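PDB 3TEB: Endonuclease/exonuclease/phosphatase from Leptotrichia buccalis C-1013-b, which probably hydrolyses phosphoester bonds with the help of a bound magnesium ion, perhaps as an endonuclease or exonuclease. Local coordinates for residues N44-N49 with G89-G94; S84-G89 with Q115-I120. One frame throughout, in Å; residues are numbered along the deposited sequence.

Interaction 1 (N44-N49 with G89-G94); sequences NQLMNN and GKYNEG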
ATOM      1  N   ASN A  44      -1.791 -10.838  -5.307  1.00 23.71           N
ATOM      2  CA  ASN A  44      -2.166 -12.259  -5.274  1.00 23.55           C
ATOM      3  C   ASN A  44      -1.212 -13.166  -6.026  1.00 23.69           C
ATOM      4  O   ASN A  44      -0.539 -12.748  -6.975  1.00 23.74           O
ATOM      5  CB  ASN A  44      -3.587 -12.475  -5.825  1.00 23.61           C
ATOM      6  CG  ASN A  44      -4.651 -11.665  -5.089  1.00 23.70           C
ATOM      7  OD1 ASN A  44      -4.732 -11.692  -3.865  1.00 25.56           O
ATOM      8  ND2 ASN A  44      -5.481 -10.951  -5.842  1.00 23.89           N
ATOM      9  N   GLN A  45      -1.171 -14.416  -5.587  1.00 23.01           N
ATOM     10  CA  GLN A  45      -0.517 -15.490  -6.326  1.00 22.17           C
ATOM     11  C   GLN A  45      -1.322 -16.784  -6.183  1.00 22.73           C
ATOM     12  O   GLN A  45      -2.057 -16.977  -5.210  1.00 23.47           O
ATOM     13  CB  GLN A  45       0.907 -15.698  -5.828  1.00 21.71           C
ATOM     14  CG  GLN A  45       1.009 -16.308  -4.424  1.00 22.26           C
ATOM     15  CD  GLN A  45       2.436 -16.394  -3.908  1.00 22.51           C
ATOM     16  OE1 GLN A  45       3.370 -15.856  -4.514  1.00 23.44           O
ATOM     17  NE2 GLN A  45       2.610 -17.077  -2.786  1.00 22.98           N
ATOM     18  N   LEU A  46      -1.182 -17.670  -7.158  1.00 23.04           N
ATOM     19  CA  LEU A  46      -1.890 -18.941  -7.125  1.00 24.30           C
ATOM     20  C   LEU A  46      -1.259 -19.908  -6.141  1.00 24.71           C
ATOM     21  O   LEU A  46      -0.084 -20.230  -6.266  1.00 24.43           O
ATOM     22  CB  LEU A  46      -1.886 -19.568  -8.508  1.00 24.37           C
ATOM     23  CG  LEU A  46      -2.921 -19.021  -9.468  1.00 26.07           C
ATOM     24  CD1 LEU A  46      -2.478 -19.274 -10.903  1.00 28.46           C
ATOM     25  CD2 LEU A  46      -4.263 -19.666  -9.191  1.00 28.10           C
HETATM   26  N   MSE A  47      -2.047 -20.393  -5.186  1.00 26.11           N
HETATM   27  CA  MSE A  47      -1.545 -21.329  -4.185  1.00 27.67           C
HETATM   28  C   MSE A  47      -0.856 -22.527  -4.804  1.00 28.02           C
HETATM   29  O   MSE A  47       0.018 -23.141  -4.186  1.00 28.54           O
HETATM   30  CB  MSE A  47      -2.675 -21.879  -3.340  1.00 29.99           C
HETATM   31  CG  MSE A  47      -3.529 -20.870  -2.646  1.00 33.71           C
HETATM   32 SE   MSE A  47      -4.813 -21.894  -1.631  0.75 44.38          SE
HETATM   33  CE  MSE A  47      -5.481 -23.112  -3.025  1.00 42.67           C
ATOM     34  N   ASN A  48      -1.270 -22.877  -6.016  1.00 28.47           N
ATOM     35  CA  ASN A  48      -0.795 -24.106  -6.614  1.00 29.71           C
ATOM     36  C   ASN A  48       0.428 -23.991  -7.516  1.00 29.48           C
ATOM     37  O   ASN A  48       1.022 -25.009  -7.844  1.00 30.49           O
ATOM     38  CB  ASN A  48      -1.945 -24.860  -7.274  1.00 30.69           C
ATOM     39  CG  ASN A  48      -2.746 -25.672  -6.282  1.00 31.97           C
ATOM     40  OD1 ASN A  48      -2.243 -26.069  -5.241  1.00 32.96           O
ATOM     41  ND2 ASN A  48      -3.996 -25.932  -6.606  1.00 32.24           N
ATOM     42  N   ASN A  49       0.819 -22.766  -7.869  1.00 28.64           N
ATOM     43  CA  ASN A  49       2.028 -22.522  -8.664  1.00 29.22           C
ATOM     44  C   ASN A  49       3.316 -22.877  -7.927  1.00 29.74           C
ATOM     45  O   ASN A  49       3.302 -22.951  -6.707  1.00 30.04           O
ATOM     46  CB  ASN A  49       2.067 -21.066  -9.115  1.00 28.50           C
ATOM     47  CG  ASN A  49       1.209 -20.814 -10.347  1.00 29.46           C
ATOM     48  OD1 ASN A  49       0.386 -21.649 -10.722  1.00 30.71           O
ATOM     49  ND2 ASN A  49       1.398 -19.654 -10.982  1.00 30.24           N
ATOM     50  N   GLY A  89     -10.923 -17.139  -4.800  1.00 29.67           N
ATOM     51  CA  GLY A  89     -10.625 -18.319  -5.606  1.00 29.75           C
ATOM     52  C   GLY A  89      -9.602 -19.209  -4.943  1.00 29.46           C
ATOM     53  O   GLY A  89      -9.791 -19.656  -3.815  1.00 29.76           O
ATOM     54  N   LYS A  90      -8.510 -19.453  -5.648  1.00 29.27           N
ATOM     55  CA  LYS A  90      -7.395 -20.193  -5.093  1.00 28.91           C
ATOM     56  C   LYS A  90      -6.141 -19.320  -5.051  1.00 28.46           C
ATOM     57  O   LYS A  90      -5.055 -19.762  -5.430  1.00 28.36           O
ATOM     58  CB  LYS A  90      -7.141 -21.467  -5.905  1.00 29.12           C
ATOM     59  CG  LYS A  90      -8.160 -22.590  -5.679  1.00 29.97           C
ATOM     60  CD  LYS A  90      -7.704 -23.876  -6.351  1.00 31.42           C
ATOM     61  CE  LYS A  90      -8.408 -25.105  -5.802  1.00 33.25           C
ATOM     62  NZ  LYS A  90      -9.392 -25.687  -6.776  1.00 35.04           N
ATOM     63  N   TYR A  91      -6.296 -18.081  -4.586  1.00 28.19           N
ATOM     64  CA  TYR A  91      -5.161 -17.176  -4.428  1.00 27.97           C
ATOM     65  C   TYR A  91      -4.679 -17.028  -2.976  1.00 27.43           C
ATOM     66  O   TYR A  91      -5.458 -17.157  -2.026  1.00 27.49           O
ATOM     67  CB  TYR A  91      -5.502 -15.783  -4.956  1.00 28.23           C
ATOM     68  CG  TYR A  91      -5.736 -15.706  -6.430  1.00 29.99           C
ATOM     69  CD1 TYR A  91      -4.730 -16.029  -7.337  1.00 31.38           C
ATOM     70  CD2 TYR A  91      -6.955 -15.279  -6.928  1.00 31.49           C
ATOM     71  CE1 TYR A  91      -4.950 -15.953  -8.713  1.00 33.02           C
ATOM     72  CE2 TYR A  91      -7.185 -15.198  -8.289  1.00 33.66           C
ATOM     73  CZ  TYR A  91      -6.182 -15.536  -9.181  1.00 33.91           C
ATOM     74  OH  TYR A  91      -6.420 -15.445 -10.539  1.00 35.59           O
ATOM     75  N   ASN A  92      -3.388 -16.755  -2.822  1.00 26.95           N
ATOM     76  CA  ASN A  92      -2.880 -16.190  -1.592  1.00 26.82           C
ATOM     77  C   ASN A  92      -2.978 -14.679  -1.733  1.00 26.84           C
ATOM     78  O   ASN A  92      -2.555 -14.112  -2.749  1.00 26.79           O
ATOM     79  CB  ASN A  92      -1.417 -16.590  -1.341  1.00 26.91           C
ATOM     80  CG  ASN A  92      -1.217 -18.102  -1.154  1.00 27.90           C
ATOM     81  OD1 ASN A  92      -0.180 -18.642  -1.569  1.00 29.54           O
ATOM     82  ND2 ASN A  92      -2.186 -18.785  -0.523  1.00 28.96           N
ATOM     83  N   GLU A  93      -3.551 -14.028  -0.732  1.00 26.98           N
ATOM     84  CA  GLU A  93      -3.649 -12.574  -0.741  1.00 27.40           C
ATOM     85  C   GLU A  93      -2.592 -11.995   0.186  1.00 26.33           C
ATOM     86  O   GLU A  93      -2.424 -12.471   1.306  1.00 26.49           O
ATOM     87  CB  GLU A  93      -5.049 -12.124  -0.311  1.00 28.25           C
ATOM     88  CG  GLU A  93      -5.353 -10.676  -0.671  1.00 32.64           C
ATOM     89  CD  GLU A  93      -6.828 -10.284  -0.482  1.00 39.28           C
ATOM     90  OE1 GLU A  93      -7.096  -9.344   0.330  1.00 42.23           O
ATOM     91  OE2 GLU A  93      -7.713 -10.899  -1.145  1.00 41.56           O
ATOM     92  N   GLY A  94      -1.878 -10.980  -0.270  1.00 25.27           N
ATOM     93  CA  GLY A  94      -0.841 -10.394   0.549  1.00 24.45           C
ATOM     94  C   GLY A  94      -0.622  -8.942   0.224  1.00 24.35           C
ATOM     95  O   GLY A  94      -1.410  -8.335  -0.493  1.00 24.55           O
TER
HETATM   96  O   HOH W   1      -7.370 -12.870  -3.389  1.00 26.37           O
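Tyr91 lies against the strand end 44-46, where the chain running out along 37-46 pairs antiparallel with the start of strand 91-99. Its CB sits 3.9 Å from Asn44 CB, and CG keeps the same neighbour. Further out, CD1 brings the ring edge close to Gln45 O, 3.5 Å away. CE1 then reaches the branch of Leu46, at 3.8 Å from Leu46 CG, with Leu46 CD2 beside it, and the Tyr91 side chain also touches Leu15. With an alanine here, Leu46 CG and the Asn44 methylene would probably lose their apolar neighbour.

The backbone rungs are formed by Gln45 and Asn92, a hydrogen-bonded pair: Asn92 N gives to Gln45 O at 2.7 Å, and Gln45 N returns the bond to Asn92 O. On the sheet face shared by these two residues, Gln45 NE2 adds a long, weak but nearly straight bond to Asn92 OD1 (171°); the firmer ties of that amide are to Arg57, Asn60 and Asp55. Beyond the strand, selenomethionine Met47 is the second residue of the type I turn from Leu46 to Asn49, giving its N to Lys90 O at 3.1 Å. Its chain turns about the CG-SE bond (chi3 -51°), which lays CE across Lys90 CB.

On the Asn44-Glu93 face, a water donates to Glu93 OE2 and, weakly, to Asn44 OD1, while Asn44 ND2 is hydrogen-bonded to Ala13 O. Glu93 lies close to the magnesium-binding residue Glu42, so this polar face, unlike the greasy Tyr91-Leu46 patch, would put acidic and amide groups beside the metal site.

Interaction 2 (S84-G89 with Q115-I120); sequences SHIGFG and QSVRTI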
ATOM      1  N   SER A  84      -1.065 -12.975   3.450  1.00 23.01           N
ATOM      2  CA  SER A  84      -1.959 -12.713   4.597  1.00 23.20           C
ATOM      3  C   SER A  84      -2.860 -13.882   4.906  1.00 23.11           C
ATOM      4  O   SER A  84      -2.860 -14.386   6.032  1.00 23.51           O
ATOM      5  CB  SER A  84      -2.861 -11.500   4.374  1.00 23.41           C
ATOM      6  OG  SER A  84      -2.131 -10.292   4.415  1.00 25.29           O
ATOM      7  N   HIS A  85      -3.645 -14.286   3.909  1.00 22.99           N
ATOM      8  CA  HIS A  85      -4.661 -15.319   4.061  1.00 22.93           C
ATOM      9  C   HIS A  85      -5.037 -15.892   2.688  1.00 22.80           C
ATOM     10  O   HIS A  85      -4.679 -15.325   1.650  1.00 22.74           O
ATOM     11  CB  HIS A  85      -5.899 -14.729   4.737  1.00 23.15           C
ATOM     12  CG  HIS A  85      -6.460 -13.528   4.034  1.00 24.29           C
ATOM     13  ND1 HIS A  85      -6.404 -12.259   4.564  1.00 25.22           N
ATOM     14  CD2 HIS A  85      -7.084 -13.403   2.838  1.00 25.44           C
ATOM     15  CE1 HIS A  85      -6.970 -11.404   3.727  1.00 25.68           C
ATOM     16  NE2 HIS A  85      -7.392 -12.074   2.671  1.00 25.29           N
ATOM     17  N   ILE A  86      -5.753 -17.017   2.692  1.00 22.87           N
ATOM     18  CA  ILE A  86      -6.398 -17.555   1.495  1.00 23.04           C
ATOM     19  C   ILE A  86      -7.421 -16.549   0.955  1.00 23.52           C
ATOM     20  O   ILE A  86      -8.329 -16.145   1.659  1.00 23.72           O
ATOM     21  CB  ILE A  86      -7.063 -18.919   1.798  1.00 23.03           C
ATOM     22  CG1 ILE A  86      -5.987 -19.992   1.989  1.00 23.00           C
ATOM     23  CG2 ILE A  86      -8.004 -19.323   0.688  1.00 22.92           C
ATOM     24  CD1 ILE A  86      -6.432 -21.158   2.849  1.00 23.43           C
ATOM     25  N   GLY A  87      -7.274 -16.141  -0.295  1.00 24.22           N
ATOM     26  CA  GLY A  87      -8.074 -15.036  -0.793  1.00 25.59           C
ATOM     27  C   GLY A  87      -9.307 -15.387  -1.599  1.00 26.87           C
ATOM     28  O   GLY A  87     -10.132 -16.209  -1.198  1.00 27.25           O
ATOM     29  N   PHE A  88      -9.441 -14.712  -2.733  1.00 27.83           N
ATOM     30  CA  PHE A  88     -10.458 -15.022  -3.709  1.00 29.23           C
ATOM     31  C   PHE A  88      -9.997 -16.235  -4.500  1.00 29.24           C
ATOM     32  O   PHE A  88      -8.816 -16.355  -4.812  1.00 29.15           O
ATOM     33  CB  PHE A  88     -10.661 -13.818  -4.638  1.00 29.78           C
ATOM     34  CG  PHE A  88     -11.330 -12.648  -3.969  1.00 31.64           C
ATOM     35  CD1 PHE A  88     -12.722 -12.587  -3.869  1.00 33.82           C
ATOM     36  CD2 PHE A  88     -10.574 -11.609  -3.426  1.00 33.10           C
ATOM     37  CE1 PHE A  88     -13.354 -11.499  -3.239  1.00 34.41           C
ATOM     38  CE2 PHE A  88     -11.192 -10.520  -2.795  1.00 33.43           C
ATOM     39  CZ  PHE A  88     -12.582 -10.471  -2.697  1.00 33.75           C
ATOM     40  N   GLY A  89     -10.923 -17.139  -4.800  1.00 29.67           N
ATOM     41  CA  GLY A  89     -10.625 -18.319  -5.606  1.00 29.75           C
ATOM     42  C   GLY A  89      -9.602 -19.209  -4.943  1.00 29.46           C
ATOM     43  O   GLY A  89      -9.791 -19.656  -3.815  1.00 29.76           O
ATOM     44  N   GLN A 115      -4.846 -14.576  12.944  1.00 21.45           N
ATOM     45  CA  GLN A 115      -3.556 -14.859  12.328  1.00 21.00           C
ATOM     46  C   GLN A 115      -3.556 -16.180  11.576  1.00 20.99           C
ATOM     47  O   GLN A 115      -2.503 -16.751  11.334  1.00 21.12           O
ATOM     48  CB  GLN A 115      -2.479 -14.902  13.396  1.00 20.76           C
ATOM     49  CG  GLN A 115      -2.327 -13.611  14.107  1.00 21.22           C
ATOM     50  CD  GLN A 115      -1.409 -13.686  15.275  1.00 21.70           C
ATOM     51  OE1 GLN A 115      -0.616 -14.604  15.399  1.00 23.13           O
ATOM     52  NE2 GLN A 115      -1.500 -12.708  16.142  1.00 22.37           N
ATOM     53  N   SER A 116      -4.737 -16.673  11.233  1.00 21.29           N
ATOM     54  CA  SER A 116      -4.877 -17.917  10.498  1.00 21.61           C
ATOM     55  C   SER A 116      -5.128 -17.621   9.023  1.00 22.03           C
ATOM     56  O   SER A 116      -6.011 -16.818   8.701  1.00 22.57           O
ATOM     57  CB  SER A 116      -6.049 -18.712  11.065  1.00 21.87           C
ATOM     58  OG  SER A 116      -6.491 -19.693  10.140  1.00 22.50           O
ATOM     59  N   VAL A 117      -4.380 -18.272   8.131  1.00 20.68           N
ATOM     60  CA  VAL A 117      -4.558 -18.071   6.687  1.00 21.48           C
ATOM     61  C   VAL A 117      -5.968 -18.460   6.232  1.00 22.10           C
ATOM     62  O   VAL A 117      -6.378 -18.153   5.117  1.00 22.50           O
ATOM     63  CB  VAL A 117      -3.517 -18.848   5.840  1.00 22.07           C
ATOM     64  CG1 VAL A 117      -2.091 -18.377   6.125  1.00 21.93           C
ATOM     65  CG2 VAL A 117      -3.660 -20.346   6.043  1.00 22.16           C
ATOM     66  N   ARG A 118      -6.709 -19.122   7.108  1.00 22.58           N
ATOM     67  CA  ARG A 118      -8.075 -19.514   6.816  1.00 23.72           C
ATOM     68  C   ARG A 118      -9.140 -18.485   7.207  1.00 23.93           C
ATOM     69  O   ARG A 118     -10.319 -18.803   7.189  1.00 24.22           O
ATOM     70  CB  ARG A 118      -8.385 -20.832   7.503  1.00 23.94           C
ATOM     71  CG  ARG A 118      -7.779 -22.016   6.827  1.00 26.12           C
ATOM     72  CD  ARG A 118      -7.342 -23.078   7.811  1.00 28.99           C
ATOM     73  NE  ARG A 118      -8.158 -23.088   9.027  1.00 31.87           N
ATOM     74  CZ  ARG A 118      -9.253 -23.827   9.210  1.00 32.96           C
ATOM     75  NH1 ARG A 118      -9.690 -24.638   8.245  1.00 33.90           N
ATOM     76  NH2 ARG A 118      -9.909 -23.760  10.372  1.00 33.73           N
ATOM     77  N   THR A 119      -8.736 -17.268   7.560  1.00 24.26           N
ATOM     78  CA  THR A 119      -9.673 -16.224   7.975  1.00 25.03           C
ATOM     79  C   THR A 119      -9.439 -14.980   7.155  1.00 25.27           C
ATOM     80  O   THR A 119      -8.317 -14.480   7.082  1.00 25.21           O
ATOM     81  CB  THR A 119      -9.476 -15.864   9.451  1.00 25.08           C
ATOM     82  OG1 THR A 119      -9.596 -17.052  10.231  1.00 26.88           O
ATOM     83  CG2 THR A 119     -10.510 -14.832   9.935  1.00 25.41           C
ATOM     84  N   ILE A 120     -10.510 -14.477   6.552  1.00 26.14           N
ATOM     85  CA  ILE A 120     -10.444 -13.315   5.679  1.00 27.00           C
ATOM     86  C   ILE A 120      -9.868 -12.109   6.420  1.00 26.74           C
ATOM     87  O   ILE A 120      -9.188 -11.271   5.810  1.00 27.12           O
ATOM     88  CB  ILE A 120     -11.856 -12.988   5.089  1.00 28.31           C
ATOM     89  CG1 ILE A 120     -12.293 -14.084   4.125  1.00 29.50           C
ATOM     90  CG2 ILE A 120     -11.881 -11.636   4.345  1.00 29.67           C
ATOM     91  CD1 ILE A 120     -11.315 -14.264   2.943  1.00 32.24           C
TER
HETATM   92  O   HOH W   2      -8.789 -17.101   4.268  1.00 31.62           O
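His85 lays its imidazole under Ile120, whose CA stands 4.2 Å from the ring centroid and only 4° off the ring normal, a CH-pi contact over the face. Here the loop after strand 78-84 meets the loop between strands 105-110 and 124-132, joining two sheets of the DNase I-like fold at their ends. His85 is part of a classic beta bulge, in which it and Ser84 both face Glu93 where strand 78-84 ends and the chain turns a corner. Its partner loop is a type I beta turn, Ser116 to Thr119, that opens with an ST turn: Ser116 OG accepts from Arg118 N at 3.1 Å.

His85 CG is set between its backbone N and carbonyl carbon (chi1 55°), which places the ring beside Thr119 O and Ile120. Ile120 O lies over one face, close to CE1, but its polar partner is Arg123. ND1 instead gives its bond to Ala122 O, just beyond the loop segment, fixing the rotation of the imidazole. CB meanwhile meets Thr119 O at 3.4 Å.

Next along the chain, Ile86 N donates to Val117 O at 2.7 Å (166°); it is the direct backbone bond of this contact. Apolar padding is thin: Ile86 CD1 comes within 4.3 Å of Val117 CG2. Ile120 CD1 rests against the backbone O of Ile86. Val117 CB packs on His85 CA, and its side chain also meets Tyr110, whose OH is bonded to Ser84 O.

Val117 O has a second partner besides Ile86 N: one water, donating 2.8 Å to this oxygen and 2.8 Å to Ile86 O, joins the two carbonyls.

In the fold
Interactions 1 and 2 lie on the same side of the chain's centre, their middles 10 Å apart, and share Gly89. Along the sequence the segments run 44-49, 84-89, 89-94 and 115-120, so the two contacts interleave. Strand 91-99 stands between 37-46, its partner in interaction 1, and 78-84, whose end opens interaction 2. Glu93 is the meeting point: Glu93 O faces Ser84 N at 2.6 Å and Glu93 N faces His85 O at 2.9 Å. Interaction 2 then passes from this seven-stranded sheet to the loop between 105-110 and 124-132 of the second sheet. The two sheets are thus tied together near the magnesium-binding residues Glu42 and Asp256.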